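Local coordinates for protein NAD-dependent epimerase/dehydratase (PDB 3R6D) that probably binds NAD(P) through a Rossmann-type domain and may act as an NAD-dependent epimerase or dehydratase, at residues N146-I151 / A196-F201; E75-G80 / R101-V106. All coordinates share one frame; numbering follows the deposited sequence. Where two conformers were deposited one is given.

In the fold
Both contacts rest on the parallel part of one mixed sheet, consistent with a Rossmann-type fold, in which strand 148-158 pairs with strand 102-108 and that strand in turn with strand 76-79. Contact 2 is the buried one, its centre about 7 Å from the centre of the chain, and combines four backbone hydrogen bonds with aliphatic and aromatic packing. Contact 1, its centre about 13 Å from the chain centre and partly buried, sets the start of strand 148-158 against the loop between helix 182-193 and strand 204-209, and is mostly polar. Arg-102 joins them: its aliphatic part packs within contact 2, while its guanidinium group meets Asn-148, Thr-150 and Glu-198 of contact 1.

Contact 1 of 2, residues N146-I151 / A196-F201; sequences NLNYTI and ADETPF
Two direct polar links, a water bridge and one small apolar touch connect Thr-150 and Asn-148 to Phe-201 and Glu-198. The shorter link is the hydrogen bond from Thr-150 OG1 to Phe-201 O, 2.6 Å long, which reaches the carbonyl in its plane and on a lone pair (C=O...donor angle 135°). With OG1 beside its own backbone N (chi1 -46°), Thr-150 turns the hydroxyl to the loop; the same oxygen also bonds Arg-102 NH2. The second link is weak: Asn-148 ND2 gives a bent bond to Glu-198 OE2 at 3.3 Å, amide and carboxylate planes standing 77° apart. A water accepts from the same ND2 and donates to Glu-198 O at 3.0 Å. The other carboxylate oxygen, OE1, is held by Tyr-5 OH and by a salt bridge to Arg-102. Apolar contact is slight, Thr-150 CG2 lying 4.1 Å from Phe-201 CB, and the phenyl ring itself leads away, with Pro-200 CB over one face. Between the two segments the link is thus mainly polar, a short hydroxyl-to-carbonyl bond backed by a weak amide-carboxylate bond and a water, and the nearby Arg-102 would be expected to stabilise the Glu-198 carboxylate as an anion.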
loop_
_atom_site.group_PDB
_atom_site.type_symbol
_atom_site.label_atom_id
_atom_site.label_comp_id
_atom_site.label_asym_id
_atom_site.label_seq_id
_atom_site.Cartn_x
_atom_site.Cartn_y
_atom_site.Cartn_z
ATOM N N ASN A 146 -13.836 10.817 1.655
ATOM C CA ASN A 146 -13.511 11.783 2.633
ATOM C C ASN A 146 -12.409 11.326 3.600
ATOM O O ASN A 146 -12.135 11.964 4.617
ATOM C CB ASN A 146 -14.846 12.046 3.371
ATOM C CG ASN A 146 -15.538 10.705 3.882
ATOM O OD1 ASN A 146 -14.831 9.774 4.294
ATOM N ND2 ASN A 146 -16.893 10.604 3.812
ATOM N N LEU A 147 -11.784 10.170 3.282
ATOM C CA LEU A 147 -10.835 9.544 4.191
ATOM C C LEU A 147 -9.530 10.322 4.200
ATOM O O LEU A 147 -9.161 10.991 3.199
ATOM C CB LEU A 147 -10.553 8.080 3.796
ATOM C CG LEU A 147 -11.782 7.182 3.838
ATOM C CD1 LEU A 147 -11.497 5.827 3.233
ATOM C CD2 LEU A 147 -12.298 7.005 5.279
ATOM N N ASN A 148 -8.784 10.218 5.296
ATOM C CA ASN A 148 -7.458 10.766 5.345
ATOM C C ASN A 148 -6.496 9.748 4.715
ATOM O O ASN A 148 -5.867 8.931 5.412
ATOM C CB ASN A 148 -7.034 11.114 6.760
ATOM C CG ASN A 148 -5.642 11.689 6.791
ATOM O OD1 ASN A 148 -5.096 12.027 5.730
ATOM N ND2 ASN A 148 -5.014 11.721 7.958
ATOM N N TYR A 149 -6.427 9.774 3.375
ATOM C CA TYR A 149 -5.683 8.789 2.609
ATOM C C TYR A 149 -4.271 9.235 2.319
ATOM O O TYR A 149 -3.989 10.438 2.139
ATOM C CB TYR A 149 -6.419 8.437 1.297
ATOM C CG TYR A 149 -6.459 9.563 0.291
ATOM C CD1 TYR A 149 -5.379 9.779 -0.561
ATOM C CD2 TYR A 149 -7.582 10.394 0.161
ATOM C CE1 TYR A 149 -5.370 10.802 -1.492
ATOM C CE2 TYR A 149 -7.604 11.427 -0.778
ATOM C CZ TYR A 149 -6.485 11.610 -1.603
ATOM O OH TYR A 149 -6.446 12.613 -2.567
ATOM N N THR A 150 -3.393 8.235 2.192
ATOM C CA THR A 150 -2.137 8.432 1.467
ATOM C C THR A 150 -2.066 7.333 0.416
ATOM O O THR A 150 -2.104 6.137 0.776
ATOM C CB THR A 150 -0.888 8.284 2.382
ATOM O OG1 THR A 150 -1.072 9.007 3.613
ATOM C CG2 THR A 150 0.351 8.753 1.643
ATOM N N ILE A 151 -1.994 7.720 -0.853
ATOM C CA ILE A 151 -1.765 6.760 -1.923
ATOM C C ILE A 151 -0.279 6.721 -2.176
ATOM O O ILE A 151 0.363 7.776 -2.287
ATOM C CB ILE A 151 -2.565 7.144 -3.177
ATOM C CG1 ILE A 151 -4.087 7.008 -2.898
ATOM C CG2 ILE A 151 -2.098 6.311 -4.379
ATOM C CD1 ILE A 151 -4.937 7.682 -3.949
ATOM N N ALA A 196 5.441 12.365 13.139
ATOM C CA ALA A 196 4.572 13.198 13.999
ATOM C C ALA A 196 3.771 14.224 13.183
ATOM O O ALA A 196 2.547 14.441 13.429
ATOM C CB ALA A 196 5.399 13.895 15.071
ATOM N N ASP A 197 4.454 14.877 12.244
ATOM C CA ASP A 197 3.791 15.753 11.313
ATOM C C ASP A 197 3.482 14.952 10.059
ATOM O O ASP A 197 4.337 14.704 9.227
ATOM C CB ASP A 197 4.664 16.965 11.006
ATOM C CG ASP A 197 3.994 17.957 10.039
ATOM O OD1 ASP A 197 2.852 17.674 9.590
ATOM O OD2 ASP A 197 4.620 18.986 9.696
ATOM N N GLU A 198 2.221 14.580 9.932
ATOM C CA GLU A 198 1.789 13.765 8.800
ATOM C C GLU A 198 1.087 14.586 7.722
ATOM O O GLU A 198 0.477 14.022 6.804
ATOM C CB GLU A 198 0.976 12.523 9.237
ATOM C CG GLU A 198 -0.408 12.804 9.810
ATOM C CD GLU A 198 -1.256 11.544 10.056
ATOM O OE1 GLU A 198 -0.696 10.417 10.175
ATOM O OE2 GLU A 198 -2.505 11.702 10.177
ATOM N N THR A 199 1.195 15.914 7.796
ATOM C CA THR A 199 0.553 16.750 6.785
ATOM C C THR A 199 1.001 16.456 5.339
ATOM O O THR A 199 0.158 16.508 4.440
ATOM C CB THR A 199 0.622 18.258 7.114
ATOM O OG1 THR A 199 1.986 18.666 7.132
ATOM C CG2 THR A 199 -0.032 18.546 8.467
ATOM N N PRO A 200 2.292 16.114 5.093
ATOM C CA PRO A 200 2.638 15.783 3.700
ATOM C C PRO A 200 1.945 14.521 3.181
ATOM O O PRO A 200 2.002 14.252 1.969
ATOM C CB PRO A 200 4.151 15.538 3.730
ATOM C CG PRO A 200 4.622 16.270 4.953
ATOM C CD PRO A 200 3.496 16.141 5.958
ATOM N N PHE A 201 1.335 13.743 4.085
ATOM C CA PHE A 201 0.688 12.521 3.750
ATOM C C PHE A 201 -0.829 12.590 3.889
ATOM O O PHE A 201 -1.517 11.611 3.729
ATOM C CB PHE A 201 1.264 11.415 4.634
ATOM C CG PHE A 201 2.757 11.346 4.553
ATOM C CD1 PHE A 201 3.387 11.121 3.327
ATOM C CD2 PHE A 201 3.544 11.610 5.676
ATOM C CE1 PHE A 201 4.748 11.147 3.224
ATOM C CE2 PHE A 201 4.916 11.628 5.579
ATOM C CZ PHE A 201 5.527 11.391 4.356
HETATM O O HOH W 1 -1.893 12.146 7.095
#

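Contact 2 of 2, residues E75-G80 / R101-V106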
loop_
_atom_site.group_PDB
_atom_site.type_symbol
_atom_site.label_atom_id
_atom_site.label_comp_id
_atom_site.label_asym_id
_atom_site.label_seq_id
_atom_site.Cartn_x
_atom_site.Cartn_y
_atom_site.Cartn_z
ATOM N N GLU A 75 -6.706 2.031 14.072
ATOM C CA GLU A 75 -6.297 3.424 13.998
ATOM C C GLU A 75 -5.798 3.790 12.604
ATOM O O GLU A 75 -5.741 4.982 12.271
ATOM C CB GLU A 75 -5.263 3.712 15.073
ATOM C CG GLU A 75 -5.893 3.603 16.456
ATOM C CD GLU A 75 -4.913 3.546 17.593
ATOM O OE1 GLU A 75 -3.694 3.404 17.366
ATOM O OE2 GLU A 75 -5.404 3.613 18.728
ATOM N N VAL A 76 -5.389 2.814 11.810
ATOM C CA VAL A 76 -4.948 3.021 10.448
ATOM C C VAL A 76 -5.191 1.711 9.720
ATOM O O VAL A 76 -5.082 0.616 10.335
ATOM C CB VAL A 76 -3.459 3.466 10.382
ATOM C CG1 VAL A 76 -2.489 2.487 11.117
ATOM C CG2 VAL A 76 -3.001 3.671 8.936
ATOM N N VAL A 77 -5.569 1.814 8.446
ATOM C CA VAL A 77 -5.753 0.649 7.585
ATOM C C VAL A 77 -4.751 0.729 6.441
ATOM O O VAL A 77 -4.626 1.800 5.814
ATOM C CB VAL A 77 -7.217 0.585 7.068
ATOM C CG1 VAL A 77 -7.395 -0.553 6.073
ATOM C CG2 VAL A 77 -8.168 0.385 8.262
ATOM N N PHE A 78 -4.035 -0.365 6.193
ATOM C CA PHE A 78 -3.166 -0.471 5.036
ATOM C C PHE A 78 -3.859 -1.301 3.974
ATOM O O PHE A 78 -4.365 -2.390 4.266
ATOM C CB PHE A 78 -1.843 -1.113 5.434
ATOM C CG PHE A 78 -0.888 -1.265 4.261
ATOM C CD1 PHE A 78 -0.177 -0.174 3.789
ATOM C CD2 PHE A 78 -0.719 -2.504 3.635
ATOM C CE1 PHE A 78 0.691 -0.296 2.690
ATOM C CE2 PHE A 78 0.184 -2.660 2.574
ATOM C CZ PHE A 78 0.898 -1.549 2.099
ATOM N N VAL A 79 -3.928 -0.782 2.742
ATOM C CA VAL A 79 -4.551 -1.474 1.618
ATOM C C VAL A 79 -3.464 -1.904 0.660
ATOM O O VAL A 79 -2.895 -1.076 -0.069
ATOM C CB VAL A 79 -5.611 -0.593 0.918
ATOM C CG1 VAL A 79 -6.289 -1.333 -0.204
ATOM C CG2 VAL A 79 -6.645 -0.106 1.901
ATOM N N GLY A 80 -3.144 -3.196 0.676
ATOM C CA GLY A 80 -2.025 -3.674 -0.118
ATOM C C GLY A 80 -2.239 -3.660 -1.618
ATOM O O GLY A 80 -1.291 -3.545 -2.377
ATOM N N ARG A 101 -10.660 6.762 9.836
ATOM C CA ARG A 101 -10.259 7.881 8.974
ATOM C C ARG A 101 -8.978 7.632 8.177
ATOM O O ARG A 101 -8.884 8.040 6.999
ATOM C CB ARG A 101 -10.083 9.153 9.815
ATOM C CG ARG A 101 -11.263 9.435 10.726
ATOM C CD ARG A 101 -12.498 9.758 9.920
ATOM N NE ARG A 101 -12.283 10.978 9.152
ATOM C CZ ARG A 101 -12.657 11.153 7.884
ATOM N NH1 ARG A 101 -13.282 10.199 7.214
ATOM N NH2 ARG A 101 -12.394 12.290 7.288
ATOM N N ARG A 102 -7.997 6.974 8.799
ATOM C CA ARG A 102 -6.624 6.930 8.223
ATOM C C ARG A 102 -6.386 5.691 7.377
ATOM O O ARG A 102 -6.553 4.558 7.872
ATOM C CB ARG A 102 -5.595 7.008 9.341
ATOM C CG ARG A 102 -4.169 7.202 8.845
ATOM C CD ARG A 102 -3.903 8.656 8.500
ATOM N NE ARG A 102 -2.520 8.816 8.005
ATOM C CZ ARG A 102 -2.115 8.706 6.730
ATOM N NH1 ARG A 102 -2.991 8.546 5.731
ATOM N NH2 ARG A 102 -0.817 8.763 6.469
ATOM N N VAL A 103 -6.039 5.900 6.104
ATOM C CA VAL A 103 -5.812 4.762 5.198
ATOM C C VAL A 103 -4.563 5.031 4.364
ATOM O O VAL A 103 -4.387 6.133 3.839
ATOM C CB VAL A 103 -7.109 4.425 4.382
ATOM C CG1 VAL A 103 -7.561 5.572 3.511
ATOM C CG2 VAL A 103 -6.936 3.137 3.606
ATOM N N ILE A 104 -3.685 4.027 4.253
ATOM C CA ILE A 104 -2.530 4.081 3.366
ATOM C C ILE A 104 -2.716 2.961 2.352
ATOM O O ILE A 104 -2.907 1.810 2.746
ATOM C CB ILE A 104 -1.212 3.883 4.163
ATOM C CG1 ILE A 104 -1.017 5.021 5.165
ATOM C CG2 ILE A 104 -0.024 3.786 3.201
ATOM C CD1 ILE A 104 0.010 4.730 6.246
ATOM N N GLY A 105 -2.661 3.281 1.061
ATOM C CA GLY A 105 -2.919 2.293 0.024
ATOM C C GLY A 105 -1.847 2.309 -1.048
ATOM O O GLY A 105 -1.264 3.361 -1.334
ATOM N N VAL A 106 -1.611 1.156 -1.668
ATOM C CA VAL A 106 -0.650 0.988 -2.721
ATOM C C VAL A 106 -1.299 1.000 -4.089
ATOM O O VAL A 106 -2.184 0.186 -4.355
ATOM C CB VAL A 106 0.112 -0.321 -2.494
ATOM C CG1 VAL A 106 0.848 -0.723 -3.732
ATOM C CG2 VAL A 106 1.076 -0.143 -1.300
HETATM O O HOH W 2 -8.355 6.534 11.651
#
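Phe-78 lies obliquely across the side chains of Ile-104 and Val-106, on the Ile-104 face of the sheet. Its CG stands opposite the backbone N about the first torsion (chi1 180°), which carries the ring along the neighbouring strand: CD1 comes to 4.0 Å from Ile-104 CG2, and CZ to 3.7 Å from Val-106 CG2. Val-76 and Arg-102 instead run side by side, pointing the same way, with Val-76 CG2 at 3.7 Å from Arg-102 CG. Beyond CG the arginine bends at chi2 (80°), taking its guanidinium group away to Asn-148 O. On the other face Val-79 CG2 meets Val-103 CG2 at 3.7 Å, the two crossing at a slant. Between the two faces the strands pair in parallel, their short axes 13° apart, through four hydrogen bonds: Val-77 N to Arg-102 O, Ile-104 N to Val-77 O, Val-79 N to Ile-104 O and Val-106 N to Val-79 O. A water bridges Glu-75 O and Arg-102 N. Helix 85-96 links the two strands in a beta-alpha-beta crossover; strand 8-11 flanks strand 76-79 and strand 148-158 flanks strand 102-108, while helix 182-193 packs on Val-76, Phe-78 and Ile-104 through Ile-189 and Leu-193.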